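Local coordinates for uncharacterized protein (Bacteroides uniformis, PDB 4IYK) that is of unknown function but may bind carbohydrate, with a transthyretin-like N-terminal domain followed by an E-set-like C-terminal domain, at residues S20-Q25 against V98-V103; I104-V109 against R214-P219. All coordinates share one frame; numbering follows the deposited sequence.

Contact 1. Residues S20-Q25 against V98-V103; sequences SILDEQ and VYDFKV. With EDO (1,2-ethanediol), chain I; EDO (1,2-ethanediol), chain D.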
loop_
_atom_site.group_PDB
_atom_site.type_symbol
_atom_site.label_atom_id
_atom_site.label_comp_id
_atom_site.label_asym_id
_atom_site.label_seq_id
_atom_site.Cartn_x
_atom_site.Cartn_y
_atom_site.Cartn_z
ATOM N N SER A 20 5.935 4.722 11.665
ATOM C CA SER A 20 5.726 3.785 10.578
ATOM C C SER A 20 4.528 2.914 10.778
ATOM O O SER A 20 4.149 2.636 11.919
ATOM C CB SER A 20 6.957 2.877 10.453
ATOM O OG SER A 20 8.127 3.599 10.106
ATOM N N ILE A 21 3.938 2.456 9.650
ATOM C CA ILE A 21 2.880 1.439 9.642
ATOM C C ILE A 21 3.637 0.135 9.461
ATOM O O ILE A 21 4.299 -0.059 8.427
ATOM C CB ILE A 21 1.762 1.651 8.573
ATOM C CG1 ILE A 21 1.120 3.091 8.631
ATOM C CG2 ILE A 21 0.675 0.532 8.697
ATOM C CD1 ILE A 21 0.462 3.536 10.058
ATOM N N LEU A 22 3.587 -0.721 10.462
ATOM C CA LEU A 22 4.340 -1.979 10.441
ATOM C C LEU A 22 3.440 -3.205 10.567
ATOM O O LEU A 22 2.455 -3.206 11.310
ATOM C CB LEU A 22 5.372 -2.015 11.585
ATOM C CG LEU A 22 6.432 -0.925 11.636
ATOM C CD1 LEU A 22 7.278 -1.042 12.920
ATOM C CD2 LEU A 22 7.308 -0.916 10.362
ATOM N N ASP A 23 3.836 -4.271 9.865
ATOM C CA ASP A 23 3.164 -5.558 9.936
ATOM C C ASP A 23 3.460 -6.161 11.321
ATOM O O ASP A 23 4.626 -6.343 11.673
ATOM C CB ASP A 23 3.709 -6.438 8.803
ATOM C CG ASP A 23 2.993 -7.756 8.625
ATOM O OD1 ASP A 23 2.835 -8.486 9.624
ATOM O OD2 ASP A 23 2.678 -8.100 7.473
ATOM N N GLU A 24 2.424 -6.394 12.122
ATOM C CA GLU A 24 2.537 -6.960 13.473
ATOM C C GLU A 24 3.309 -8.309 13.465
ATOM O O GLU A 24 4.012 -8.619 14.438
ATOM C CB GLU A 24 1.109 -7.141 14.058
ATOM C CG GLU A 24 0.910 -8.278 15.050
ATOM C CD GLU A 24 -0.335 -9.099 14.774
ATOM O OE1 GLU A 24 -0.294 -9.966 13.868
ATOM O OE2 GLU A 24 -1.366 -8.842 15.436
ATOM N N GLN A 25 3.171 -9.105 12.373
ATOM C CA GLN A 25 3.811 -10.417 12.289
ATOM C C GLN A 25 5.256 -10.333 11.799
ATOM O O GLN A 25 6.120 -10.872 12.468
ATOM C CB GLN A 25 2.997 -11.378 11.406
ATOM C CG GLN A 25 3.488 -12.833 11.419
ATOM C CD GLN A 25 2.704 -13.679 10.439
ATOM O OE1 GLN A 25 1.553 -14.053 10.687
ATOM N NE2 GLN A 25 3.299 -13.983 9.288
ATOM N N VAL A 98 7.517 9.958 18.475
ATOM C CA VAL A 98 7.694 8.863 17.523
ATOM C C VAL A 98 6.666 7.771 17.900
ATOM O O VAL A 98 6.409 7.598 19.077
ATOM C CB VAL A 98 9.192 8.375 17.455
ATOM C CG1 VAL A 98 9.704 7.871 18.806
ATOM C CG2 VAL A 98 9.398 7.329 16.370
ATOM N N TYR A 99 5.974 7.149 16.903
ATOM C CA TYR A 99 5.013 6.074 17.188
ATOM C C TYR A 99 4.785 5.196 15.952
ATOM O O TYR A 99 4.327 5.654 14.889
ATOM C CB TYR A 99 3.662 6.590 17.730
ATOM C CG TYR A 99 2.808 5.510 18.375
ATOM C CD1 TYR A 99 1.977 4.697 17.607
ATOM C CD2 TYR A 99 2.824 5.310 19.753
ATOM C CE1 TYR A 99 1.188 3.706 18.193
ATOM C CE2 TYR A 99 2.029 4.326 20.354
ATOM C CZ TYR A 99 1.209 3.529 19.567
ATOM O OH TYR A 99 0.425 2.551 20.135
ATOM N N ASP A 100 5.066 3.912 16.129
ATOM C CA ASP A 100 4.865 2.914 15.092
ATOM C C ASP A 100 3.571 2.161 15.374
ATOM O O ASP A 100 3.313 1.786 16.515
ATOM C CB ASP A 100 6.071 1.955 15.037
ATOM C CG ASP A 100 7.373 2.607 14.585
ATOM O OD1 ASP A 100 7.311 3.638 13.871
ATOM O OD2 ASP A 100 8.451 2.086 14.942
ATOM N N PHE A 101 2.731 1.984 14.354
ATOM C CA PHE A 101 1.485 1.238 14.525
ATOM C C PHE A 101 1.706 -0.172 13.958
ATOM O O PHE A 101 2.260 -0.311 12.863
ATOM C CB PHE A 101 0.313 1.964 13.812
ATOM C CG PHE A 101 -0.006 3.344 14.337
ATOM C CD1 PHE A 101 -0.912 3.518 15.375
ATOM C CD2 PHE A 101 0.548 4.476 13.747
ATOM C CE1 PHE A 101 -1.225 4.801 15.844
ATOM C CE2 PHE A 101 0.239 5.760 14.217
ATOM C CZ PHE A 101 -0.648 5.915 15.259
ATOM N N LYS A 102 1.285 -1.193 14.697
ATOM C CA LYS A 102 1.358 -2.627 14.358
ATOM C C LYS A 102 -0.005 -3.074 13.818
ATOM O O LYS A 102 -1.024 -2.890 14.478
ATOM C CB LYS A 102 1.765 -3.470 15.584
ATOM C CG LYS A 102 2.988 -2.942 16.343
ATOM C CD LYS A 102 4.305 -3.509 15.849
ATOM C CE LYS A 102 5.443 -3.220 16.812
ATOM N NZ LYS A 102 5.349 -4.016 18.073
ATOM N N VAL A 103 -0.031 -3.615 12.597
ATOM C CA VAL A 103 -1.287 -3.927 11.905
ATOM C C VAL A 103 -1.276 -5.340 11.296
ATOM O O VAL A 103 -0.224 -5.977 11.188
ATOM C CB VAL A 103 -1.551 -2.840 10.799
ATOM C CG1 VAL A 103 -1.372 -1.418 11.335
ATOM C CG2 VAL A 103 -0.690 -3.054 9.545
HETATM C C1 EDO I . -1.758 -1.484 17.964
HETATM O O1 EDO I . -1.864 -2.701 17.225
HETATM C C2 EDO I . -0.717 -0.538 17.299
HETATM O O2 EDO I . -0.695 0.676 18.005
HETATM C C1 EDO D . 4.898 1.748 19.509
HETATM O O1 EDO D . 4.359 0.508 19.060
HETATM C C2 EDO D . 6.274 1.974 18.825
HETATM O O2 EDO D . 6.588 3.360 18.794
HETATM O O HOH W 1 9.444 4.892 12.863
#
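I21 and F101 face each other as neighbours on two parallel strands, and the isoleucine reaches the ring with the end of its longer branch: CD1 lies 3.8 Å from F101 CD2, the two side chains crossing obliquely. Both chi1 torsions set the outer atoms anti to the carbonyl carbon (I21 -53°, F101 -62°), which sends the longer I21 branch toward the ring and leaves CG2 for V103, 3.9 Å from V103 CG1 and crossing it at about a right angle. Y99, two residues back along the chain, sets CD1 over the centre of one face of the F101 ring.

On the other face of the sheet, L22 lays CD1 against D100 CB at 3.9 Å. The D100 carboxylate turns back toward S20, where OD1 takes a weak, bent bond from S20 N and a second, donated by a water 2.7 Å from D100 OD1.

Beneath the side chains the backbones pair in parallel fashion. L22 turns both its polar backbone atoms to strand 95-103, N donating to F101 O at 2.8 Å and O accepting from V103 N; F101 N to S20 O at 2.9 Å and E24 N to V103 O at 2.8 Å extend the pairing. Just beyond, D23 OD1 accepts from Q25 N in an Asx turn that ends the strand, while OD2 forms a salt bridge with R108.

Strand 15-23 is the middle of a three-stranded mixed sheet, with 62-65 antiparallel on its other side and 95-103 at the edge. F77 of strand 67-77 meets F101 edge-to-face, and F90 of strand 85-92 meets Y99 likewise.

Contact 2. Residues I104-V109 against R214-P219; sequences IPYIRV and RHNYAP. With EDO (1,2-ethanediol), chain E.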
loop_
_atom_site.group_PDB
_atom_site.type_symbol
_atom_site.label_atom_id
_atom_site.label_comp_id
_atom_site.label_asym_id
_atom_site.label_seq_id
_atom_site.Cartn_x
_atom_site.Cartn_y
_atom_site.Cartn_z
ATOM N N ILE A 104 -2.456 -5.803 10.883
ATOM C CA ILE A 104 -2.643 -7.076 10.190
ATOM C C ILE A 104 -3.068 -6.710 8.782
ATOM O O ILE A 104 -4.238 -6.330 8.613
ATOM C CB ILE A 104 -3.674 -8.046 10.882
ATOM C CG1 ILE A 104 -3.229 -8.439 12.304
ATOM C CG2 ILE A 104 -3.945 -9.298 9.999
ATOM C CD1 ILE A 104 -4.374 -9.036 13.193
ATOM N N PRO A 105 -2.150 -6.770 7.767
ATOM C CA PRO A 105 -2.578 -6.469 6.386
ATOM C C PRO A 105 -3.555 -7.530 5.907
ATOM O O PRO A 105 -3.510 -8.658 6.418
ATOM C CB PRO A 105 -1.271 -6.513 5.583
ATOM C CG PRO A 105 -0.373 -7.407 6.347
ATOM C CD PRO A 105 -0.752 -7.260 7.812
ATOM N N TYR A 106 -4.438 -7.204 4.956
ATOM C CA TYR A 106 -5.349 -8.236 4.449
ATOM C C TYR A 106 -4.561 -9.285 3.676
ATOM O O TYR A 106 -4.816 -10.476 3.792
ATOM C CB TYR A 106 -6.445 -7.605 3.566
ATOM C CG TYR A 106 -7.298 -6.593 4.300
ATOM C CD1 TYR A 106 -7.903 -6.914 5.517
ATOM C CD2 TYR A 106 -7.514 -5.322 3.776
ATOM C CE1 TYR A 106 -8.675 -5.984 6.207
ATOM C CE2 TYR A 106 -8.287 -4.382 4.456
ATOM C CZ TYR A 106 -8.866 -4.721 5.675
ATOM O OH TYR A 106 -9.629 -3.812 6.366
ATOM N N ILE A 107 -3.562 -8.828 2.916
ATOM C CA ILE A 107 -2.699 -9.662 2.091
ATOM C C ILE A 107 -1.237 -9.230 2.245
ATOM O O ILE A 107 -0.946 -8.031 2.231
ATOM C CB ILE A 107 -3.144 -9.558 0.584
ATOM C CG1 ILE A 107 -4.560 -10.158 0.365
ATOM C CG2 ILE A 107 -2.091 -10.184 -0.381
ATOM C CD1 ILE A 107 -5.121 -9.940 -1.003
ATOM N N ARG A 108 -0.318 -10.221 2.279
ATOM C CA ARG A 108 1.128 -9.990 2.236
ATOM C C ARG A 108 1.640 -10.459 0.878
ATOM O O ARG A 108 1.324 -11.576 0.479
ATOM C CB ARG A 108 1.841 -10.763 3.364
ATOM C CG ARG A 108 1.591 -10.240 4.751
ATOM C CD ARG A 108 2.308 -11.073 5.820
ATOM N NE ARG A 108 1.947 -10.554 7.138
ATOM C CZ ARG A 108 1.034 -11.063 7.949
ATOM N NH1 ARG A 108 0.452 -12.223 7.663
ATOM N NH2 ARG A 108 0.741 -10.452 9.091
ATOM N N VAL A 109 2.405 -9.626 0.149
ATOM C CA VAL A 109 2.983 -10.077 -1.123
ATOM C C VAL A 109 4.304 -10.763 -0.788
ATOM O O VAL A 109 5.162 -10.150 -0.153
ATOM C CB VAL A 109 3.149 -8.973 -2.182
ATOM C CG1 VAL A 109 3.754 -9.542 -3.454
ATOM C CG2 VAL A 109 1.818 -8.297 -2.484
ATOM N N ARG A 214 -8.633 -1.627 0.462
ATOM C CA ARG A 214 -7.625 -1.011 -0.405
ATOM C C ARG A 214 -6.525 -2.017 -0.708
ATOM O O ARG A 214 -6.374 -3.000 0.023
ATOM C CB ARG A 214 -7.025 0.259 0.246
ATOM C CG ARG A 214 -8.047 1.358 0.588
ATOM C CD ARG A 214 -8.687 1.920 -0.655
ATOM N NE ARG A 214 -9.293 3.231 -0.437
ATOM C CZ ARG A 214 -9.785 3.998 -1.408
ATOM N NH1 ARG A 214 -9.746 3.593 -2.674
ATOM N NH2 ARG A 214 -10.299 5.187 -1.126
ATOM N N HIS A 215 -5.760 -1.776 -1.793
ATOM C CA HIS A 215 -4.685 -2.674 -2.191
ATOM C C HIS A 215 -3.590 -2.785 -1.176
ATOM O O HIS A 215 -3.197 -1.798 -0.535
ATOM C CB HIS A 215 -4.000 -2.181 -3.504
ATOM C CG HIS A 215 -4.821 -2.322 -4.742
ATOM N ND1 HIS A 215 -5.774 -1.401 -5.067
ATOM C CD2 HIS A 215 -4.724 -3.228 -5.740
ATOM C CE1 HIS A 215 -6.287 -1.801 -6.220
ATOM N NE2 HIS A 215 -5.651 -2.868 -6.687
ATOM N N ASN A 216 -3.004 -3.980 -1.136
ATOM C CA ASN A 216 -1.758 -4.282 -0.463
ATOM C C ASN A 216 -0.678 -4.283 -1.552
ATOM O O ASN A 216 -0.986 -4.533 -2.704
ATOM C CB ASN A 216 -1.845 -5.592 0.276
ATOM C CG ASN A 216 -2.698 -5.500 1.514
ATOM O OD1 ASN A 216 -3.768 -6.070 1.575
ATOM N ND2 ASN A 216 -2.239 -4.777 2.530
ATOM N N TYR A 217 0.571 -3.995 -1.188
ATOM C CA TYR A 217 1.671 -3.855 -2.125
ATOM C C TYR A 217 2.954 -4.515 -1.688
ATOM O O TYR A 217 3.232 -4.651 -0.501
ATOM C CB TYR A 217 1.983 -2.341 -2.293
ATOM C CG TYR A 217 0.868 -1.535 -2.916
ATOM C CD1 TYR A 217 0.609 -1.607 -4.276
ATOM C CD2 TYR A 217 0.037 -0.732 -2.131
ATOM C CE1 TYR A 217 -0.410 -0.858 -4.862
ATOM C CE2 TYR A 217 -0.994 0.013 -2.700
ATOM C CZ TYR A 217 -1.207 -0.048 -4.072
ATOM O OH TYR A 217 -2.176 0.704 -4.673
ATOM N N ALA A 218 3.774 -4.832 -2.680
ATOM C CA ALA A 218 5.161 -5.232 -2.544
ATOM C C ALA A 218 5.993 -3.940 -2.695
ATOM O O ALA A 218 5.441 -2.961 -3.191
ATOM C CB ALA A 218 5.531 -6.232 -3.627
ATOM N N PRO A 219 7.271 -3.863 -2.259
ATOM C CA PRO A 219 8.029 -2.604 -2.446
ATOM C C PRO A 219 8.240 -2.267 -3.941
ATOM O O PRO A 219 8.295 -3.170 -4.789
ATOM C CB PRO A 219 9.370 -2.880 -1.729
ATOM C CG PRO A 219 9.088 -4.053 -0.811
ATOM C CD PRO A 219 8.095 -4.886 -1.585
HETATM C C1 EDO E . -10.450 -0.656 -4.087
HETATM O O1 EDO E . -11.211 -0.090 -3.029
HETATM C C2 EDO E . -9.618 0.430 -4.807
HETATM O O2 EDO E . -9.038 1.343 -3.882
HETATM O O HOH W 2 2.960 -6.862 1.085
#
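With chi1 at -73°, N216 sets its CG anti to the carbonyl carbon and carries the amide across to I107, where chi2 of 111° turns OD1 toward the backbone N. The resulting bond, I107 N to N216 OD1 at 3.1 Å, is bent: the donor stands well above the carbonyl plane, 67° out of it, and so does not meet a lone pair. The other end of the amide, ND2, passes 3.6 Å from P105 CB and donates to N81 O of the N-terminal domain, so both ends of this buried group are engaged and its flip is fixed. V109 approaches A218 with its CG1 branch, 3.8 Å from A218 CB.

Here the opening of strand 107-117 meets strand 216-224 near N216 and Y217; the two belong to different antiparallel sheets of the E-set-like domain, and the side-chain amide and a water thus do the bridging. That water accepts from V109 N at 3.0 Å and donates to Y217 O at 2.7 Å. I107 also packs on A203 and A205 of strand 196-206 and on L136, while V109 rests on F125 and L127 of strand 120-129. Y106 stacks edge-to-face with Y83, and the Y217 hydroxyl bonds D33 of the N-terminal domain and N151 N.

In the fold
Contact 1 ends where contact 2 begins: V103 closes the last strand of the N-terminal domain and I104 opens the connection into strand 107-117, with the two contact centres about 14 Å apart. The domains are tied by charge at this junction, as D23 OD2 of contact 1 forms a salt bridge with R108 NE of contact 2 at 2.6 Å, and R108 NH1 also pairs with E128. Packing reinforces it, with D23 OD2 3.3 Å from P105 CG and E24 OE1 3.7 Å from I104 CG1. The ethanediol molecules bound near both contacts probably come from the crystallisation liquor, and they do not identify a carbohydrate site.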